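Side-chain contacts in Cobalt/magnesium transport protein CorA (Methanocaldococcus jannaschii, PDB 4EGW), which mediates influx of magnesium ions as a homopentameric channel that opens when cytoplasmic magnesium is low and closes when it is high: residues I116-N121 and F156-I161; H160-I165 and D218-L223. All blocks are in the same frame, centred on the assembly; numbering follows the deposited sequence.

Interaction 1 of 2, residues I116-N121 and F156-I161; sequences IYIKNN and FLLYHI
Ile116 and Ile118 reach from one strand of the cytoplasmic alpha/beta domain of CorA to Leu158, near the start of helix 156-186. Strand 110-119 belongs to the mixed sheet, and the helix lies against one of its faces. The contact across the two segments is purely apolar and buried. Ile116 carries most of the strand's share: its CD1 sits 4.0 Å from Leu158 CD1, while its CG2 lies 4.1 Å from the same methyl. CD1 of Leu158 therefore has both branches of the isoleucine beside it, the two side chains lying at a slant to one another. Leu158 CG is anti to the backbone N (chi1 171°), a turn that carries CD1 up to Ile116 and leaves CD2 to the side, near Ile118. Phe239 of helix 233-270 also touches this leucine.

Polar interactions lie around this core. Backbone hydrogen bonds to Ile98 and Tyr96 hold Ile116 and Ile118 in the sheet beside strand 96-104. The alternation of the strand turns Tyr117 and Lys119 away from the helix; Tyr117 OH hydrogen-bonds with Asp76 O and Gly80 N, and Lys119 NZ forms a salt bridge with Asp94. Back at the apolar seam, the second methyl of Leu158 makes the looser touch, CD2 standing 4.4 Å from Ile118 CD1.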
loop_
_atom_site.group_PDB
_atom_site.type_symbol
_atom_site.label_atom_id
_atom_site.label_comp_id
_atom_site.label_asym_id
_atom_site.label_seq_id
_atom_site.Cartn_x
_atom_site.Cartn_y
_atom_site.Cartn_z
ATOM N N ILE A 116 17.806 13.414 -3.233
ATOM C CA ILE A 116 18.390 12.502 -2.278
ATOM C C ILE A 116 19.874 12.425 -2.570
ATOM O O ILE A 116 20.278 11.890 -3.603
ATOM C CB ILE A 116 17.804 11.117 -2.483
ATOM C CG1 ILE A 116 16.313 11.136 -2.157
ATOM C CG2 ILE A 116 18.567 10.086 -1.664
ATOM C CD1 ILE A 116 15.620 9.829 -2.445
ATOM N N TYR A 117 20.695 12.929 -1.661
ATOM C CA TYR A 117 22.131 12.908 -1.891
ATOM C C TYR A 117 22.757 11.801 -1.060
ATOM O O TYR A 117 22.393 11.599 0.097
ATOM C CB TYR A 117 22.766 14.249 -1.523
ATOM C CG TYR A 117 22.214 15.453 -2.259
ATOM C CD1 TYR A 117 20.876 15.797 -2.160
ATOM C CD2 TYR A 117 23.041 16.267 -3.021
ATOM C CE1 TYR A 117 20.368 16.903 -2.809
ATOM C CE2 TYR A 117 22.545 17.381 -3.676
ATOM C CZ TYR A 117 21.205 17.696 -3.566
ATOM O OH TYR A 117 20.687 18.799 -4.219
ATOM N N ILE A 118 23.699 11.077 -1.639
ATOM C CA ILE A 118 24.409 10.070 -0.868
ATOM C C ILE A 118 25.895 10.336 -0.824
ATOM O O ILE A 118 26.590 10.190 -1.825
ATOM C CB ILE A 118 24.194 8.687 -1.453
ATOM C CG1 ILE A 118 22.709 8.344 -1.378
ATOM C CG2 ILE A 118 25.047 7.679 -0.721
ATOM C CD1 ILE A 118 22.399 6.947 -1.791
ATOM N N LYS A 119 26.386 10.689 0.352
ATOM C CA LYS A 119 27.800 10.980 0.521
ATOM C C LYS A 119 28.385 10.014 1.540
ATOM O O LYS A 119 28.050 10.064 2.728
ATOM C CB LYS A 119 27.990 12.429 0.972
ATOM C CG LYS A 119 29.365 12.985 0.670
ATOM C CD LYS A 119 29.461 14.464 0.997
ATOM C CE LYS A 119 30.892 14.841 1.254
ATOM N NZ LYS A 119 30.967 16.173 1.887
ATOM N N ASN A 120 29.256 9.128 1.066
ATOM C CA ASN A 120 29.811 8.097 1.926
ATOM C C ASN A 120 28.676 7.385 2.620
ATOM O O ASN A 120 27.832 6.758 1.976
ATOM C CB ASN A 120 30.744 8.708 2.952
ATOM C CG ASN A 120 31.568 9.822 2.374
ATOM O OD1 ASN A 120 31.445 10.976 2.788
ATOM N ND2 ASN A 120 32.405 9.494 1.390
ATOM N N ASN A 121 28.656 7.487 3.940
ATOM C CA ASN A 121 27.617 6.839 4.720
ATOM C C ASN A 121 26.391 7.723 4.972
ATOM O O ASN A 121 25.465 7.303 5.674
ATOM C CB ASN A 121 28.184 6.290 6.034
ATOM C CG ASN A 121 28.702 7.385 6.958
ATOM O OD1 ASN A 121 28.991 8.502 6.518
ATOM N ND2 ASN A 121 28.824 7.066 8.248
ATOM N N PHE A 156 20.086 0.026 1.044
ATOM C CA PHE A 156 18.790 -0.393 1.518
ATOM C C PHE A 156 17.933 0.789 1.878
ATOM O O PHE A 156 16.753 0.852 1.524
ATOM C CB PHE A 156 18.962 -1.309 2.724
ATOM C CG PHE A 156 17.757 -2.141 3.018
ATOM C CD1 PHE A 156 17.037 -2.723 1.978
ATOM C CD2 PHE A 156 17.339 -2.349 4.325
ATOM C CE1 PHE A 156 15.917 -3.499 2.233
ATOM C CE2 PHE A 156 16.220 -3.125 4.592
ATOM C CZ PHE A 156 15.503 -3.701 3.538
ATOM N N LEU A 157 18.561 1.733 2.574
ATOM C CA LEU A 157 17.870 2.889 3.118
ATOM C C LEU A 157 17.231 3.638 1.969
ATOM O O LEU A 157 16.087 4.091 2.045
ATOM C CB LEU A 157 18.860 3.792 3.859
ATOM C CG LEU A 157 18.323 5.071 4.510
ATOM C CD1 LEU A 157 17.231 4.744 5.491
ATOM C CD2 LEU A 157 19.433 5.829 5.210
ATOM N N LEU A 158 17.986 3.739 0.887
ATOM C CA LEU A 158 17.513 4.422 -0.298
ATOM C C LEU A 158 16.217 3.823 -0.823
ATOM O O LEU A 158 15.196 4.503 -0.954
ATOM C CB LEU A 158 18.562 4.298 -1.372
ATOM C CG LEU A 158 18.038 4.804 -2.695
ATOM C CD1 LEU A 158 17.470 6.232 -2.537
ATOM C CD2 LEU A 158 19.178 4.723 -3.701
ATOM N N TYR A 159 16.279 2.534 -1.119
ATOM C CA TYR A 159 15.136 1.806 -1.618
ATOM C C TYR A 159 13.891 2.015 -0.767
ATOM O O TYR A 159 12.790 2.182 -1.292
ATOM C CB TYR A 159 15.467 0.325 -1.672
ATOM C CG TYR A 159 14.250 -0.544 -1.589
ATOM C CD1 TYR A 159 13.754 -0.953 -0.357
ATOM C CD2 TYR A 159 13.589 -0.953 -2.734
ATOM C CE1 TYR A 159 12.635 -1.747 -0.267
ATOM C CE2 TYR A 159 12.467 -1.753 -2.656
ATOM C CZ TYR A 159 11.994 -2.147 -1.419
ATOM O OH TYR A 159 10.874 -2.945 -1.328
ATOM N N HIS A 160 14.056 1.992 0.546
ATOM C CA HIS A 160 12.893 2.097 1.415
ATOM C C HIS A 160 12.149 3.394 1.232
ATOM O O HIS A 160 10.935 3.408 1.044
ATOM C CB HIS A 160 13.279 1.898 2.869
ATOM C CG HIS A 160 13.260 0.463 3.277
ATOM N ND1 HIS A 160 12.507 -0.477 2.609
ATOM C CD2 HIS A 160 13.912 -0.202 4.257
ATOM C CE1 HIS A 160 12.685 -1.660 3.168
ATOM N NE2 HIS A 160 13.535 -1.521 4.170
ATOM N N ILE A 161 12.883 4.490 1.293
ATOM C CA ILE A 161 12.284 5.763 0.999
ATOM C C ILE A 161 11.610 5.627 -0.361
ATOM O O ILE A 161 10.414 5.884 -0.499
ATOM C CB ILE A 161 13.343 6.854 0.969
ATOM C CG1 ILE A 161 14.372 6.597 2.075
ATOM C CG2 ILE A 161 12.690 8.205 1.133
ATOM C CD1 ILE A 161 15.573 7.522 2.039
#

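Interaction 2 of 2, residues H160-I165 and D218-L223; sequences HILNEI and DVLVLL
Leu162 meets Leu220 and Leu223 where two long helices of CorA, 156-186 and 193-225, pass each other in roughly opposite directions. They are consecutive helices joined by a short turn, an antiparallel helical hairpin, and this contact lies far from that turn, at the start of the first arm and the end of the second. The nearest CA atoms, Leu162 CA and Leu220 CA, are 8.8 Å apart, and contact is made by side chains.

The side chain of Leu162 leaves CB pointing toward the second helix, with CB still 4.6 Å from Leu220 CD2. One bond on, CG comes a little nearer to that methyl, at 4.4 Å. Here the side chain forks. CD1 turns to the beta-sheet and packs at 3.7 Å against Ile116 CD1, on strand 110-119. CD2 makes the contact between the helices. It lies 3.8 Å from Leu220 CD2, and those two leucines run alongside each other, head to tail. Leu220 CG stands anti to its carbonyl carbon (chi1 -67°), which brings CD2 forward to Leu162. With Leu223 the meeting is tip to tip, since this residue, one turn later on the same helix, reaches toward Leu162.

Leu242 of helix 233-270 also touches Leu162, and Thr246 of that helix touches Leu220; Tyr100, from strand 96-104, packs on Leu220 too. The hairpin is thus in contact with both the third long helix and the sheet. Between segments 160-165 and 218-223, the shortest approach is the 3.7 Å between Leu162 CD2 and Leu223 CD2.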
loop_
_atom_site.group_PDB
_atom_site.type_symbol
_atom_site.label_atom_id
_atom_site.label_comp_id
_atom_site.label_asym_id
_atom_site.label_seq_id
_atom_site.Cartn_x
_atom_site.Cartn_y
_atom_site.Cartn_z
ATOM N N HIS A 160 14.056 1.992 0.546
ATOM C CA HIS A 160 12.893 2.097 1.415
ATOM C C HIS A 160 12.149 3.394 1.232
ATOM O O HIS A 160 10.935 3.408 1.044
ATOM C CB HIS A 160 13.279 1.898 2.869
ATOM C CG HIS A 160 13.260 0.463 3.277
ATOM N ND1 HIS A 160 12.507 -0.477 2.609
ATOM C CD2 HIS A 160 13.912 -0.202 4.257
ATOM C CE1 HIS A 160 12.685 -1.660 3.168
ATOM N NE2 HIS A 160 13.535 -1.521 4.170
ATOM N N ILE A 161 12.883 4.490 1.293
ATOM C CA ILE A 161 12.284 5.763 0.999
ATOM C C ILE A 161 11.610 5.627 -0.361
ATOM O O ILE A 161 10.414 5.884 -0.499
ATOM C CB ILE A 161 13.343 6.854 0.969
ATOM C CG1 ILE A 161 14.372 6.597 2.075
ATOM C CG2 ILE A 161 12.690 8.205 1.133
ATOM C CD1 ILE A 161 15.573 7.522 2.039
ATOM N N LEU A 162 12.370 5.192 -1.357
ATOM C CA LEU A 162 11.816 5.045 -2.701
ATOM C C LEU A 162 10.569 4.177 -2.638
ATOM O O LEU A 162 9.544 4.467 -3.268
ATOM C CB LEU A 162 12.843 4.425 -3.643
ATOM C CG LEU A 162 13.741 5.429 -4.379
ATOM C CD1 LEU A 162 14.153 6.590 -3.488
ATOM C CD2 LEU A 162 14.958 4.756 -5.001
ATOM N N ASN A 163 10.658 3.114 -1.853
ATOM C CA ASN A 163 9.527 2.236 -1.677
ATOM C C ASN A 163 8.357 2.959 -1.038
ATOM O O ASN A 163 7.252 2.954 -1.579
ATOM C CB ASN A 163 9.891 1.043 -0.816
ATOM C CG ASN A 163 8.994 -0.133 -1.078
ATOM O OD1 ASN A 163 8.560 -0.354 -2.217
ATOM N ND2 ASN A 163 8.703 -0.897 -0.037
ATOM N N GLU A 164 8.589 3.565 0.121
ATOM C CA GLU A 164 7.518 4.278 0.793
ATOM C C GLU A 164 6.902 5.286 -0.140
ATOM O O GLU A 164 5.685 5.442 -0.166
ATOM C CB GLU A 164 7.990 4.961 2.068
ATOM C CG GLU A 164 7.862 4.092 3.306
ATOM C CD GLU A 164 6.511 3.401 3.397
ATOM O OE1 GLU A 164 5.479 4.059 3.116
ATOM O OE2 GLU A 164 6.490 2.195 3.741
ATOM N N ILE A 165 7.726 5.966 -0.924
ATOM C CA ILE A 165 7.172 6.906 -1.878
ATOM C C ILE A 165 6.258 6.116 -2.779
ATOM O O ILE A 165 5.053 6.360 -2.828
ATOM C CB ILE A 165 8.255 7.553 -2.730
ATOM C CG1 ILE A 165 9.173 8.407 -1.860
ATOM C CG2 ILE A 165 7.633 8.390 -3.832
ATOM C CD1 ILE A 165 10.257 9.096 -2.650
ATOM N N ASP A 218 12.388 5.228 -14.588
ATOM C CA ASP A 218 13.708 5.210 -15.189
ATOM C C ASP A 218 14.782 5.293 -14.112
ATOM O O ASP A 218 15.731 4.518 -14.127
ATOM C CB ASP A 218 13.842 6.333 -16.217
ATOM C CG ASP A 218 12.985 6.088 -17.458
ATOM O OD1 ASP A 218 12.853 4.911 -17.870
ATOM O OD2 ASP A 218 12.440 7.067 -18.020
ATOM N N VAL A 219 14.611 6.201 -13.156
ATOM C CA VAL A 219 15.526 6.279 -12.030
ATOM C C VAL A 219 15.744 4.875 -11.473
ATOM O O VAL A 219 16.880 4.434 -11.305
ATOM C CB VAL A 219 14.960 7.177 -10.916
ATOM C CG1 VAL A 219 15.654 6.896 -9.596
ATOM C CG2 VAL A 219 15.067 8.656 -11.305
ATOM N N LEU A 220 14.647 4.161 -11.235
ATOM C CA LEU A 220 14.706 2.800 -10.711
ATOM C C LEU A 220 15.317 1.808 -11.702
ATOM O O LEU A 220 15.999 0.863 -11.301
ATOM C CB LEU A 220 13.321 2.327 -10.279
ATOM C CG LEU A 220 12.744 3.064 -9.077
ATOM C CD1 LEU A 220 11.281 2.717 -8.869
ATOM C CD2 LEU A 220 13.564 2.742 -7.842
ATOM N N VAL A 221 15.081 2.010 -12.995
ATOM C CA VAL A 221 15.745 1.161 -13.977
ATOM C C VAL A 221 17.262 1.342 -13.890
ATOM O O VAL A 221 18.021 0.380 -14.044
ATOM C CB VAL A 221 15.268 1.419 -15.405
ATOM C CG1 VAL A 221 15.979 0.482 -16.342
ATOM C CG2 VAL A 221 13.767 1.212 -15.501
ATOM N N LEU A 222 17.696 2.577 -13.634
ATOM C CA LEU A 222 19.114 2.873 -13.429
ATOM C C LEU A 222 19.627 2.149 -12.213
ATOM O O LEU A 222 20.572 1.378 -12.290
ATOM C CB LEU A 222 19.343 4.373 -13.250
ATOM C CG LEU A 222 19.391 5.191 -14.548
ATOM C CD1 LEU A 222 19.310 6.690 -14.272
ATOM C CD2 LEU A 222 20.632 4.848 -15.384
ATOM N N LEU A 223 18.992 2.397 -11.081
ATOM C CA LEU A 223 19.427 1.784 -9.842
ATOM C C LEU A 223 19.279 0.273 -9.920
ATOM O O LEU A 223 20.029 -0.461 -9.289
ATOM C CB LEU A 223 18.619 2.321 -8.670
ATOM C CG LEU A 223 18.850 3.768 -8.236
ATOM C CD1 LEU A 223 18.583 4.731 -9.347
ATOM C CD2 LEU A 223 17.939 4.084 -7.065
#

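Both interactions are buried and apolar, and both use the first turns of helix 156-186: interaction 1 sets it against the sheet, interaction 2 against helix 193-225. They differ in surroundings. The strand of interaction 1 is fixed by backbone hydrogen bonds within the sheet, whereas in interaction 2 the two segments meet only through leucine side chains. Leu158 and Leu162, one turn apart on the shared helix, serve the two contacts in turn, yet the contacts form one continuous core, with centres about 10 Å apart. Leu158 CD2 lies 3.6 Å from Leu223 CD2, linking the helix residue of interaction 1 directly to the far helix of interaction 2.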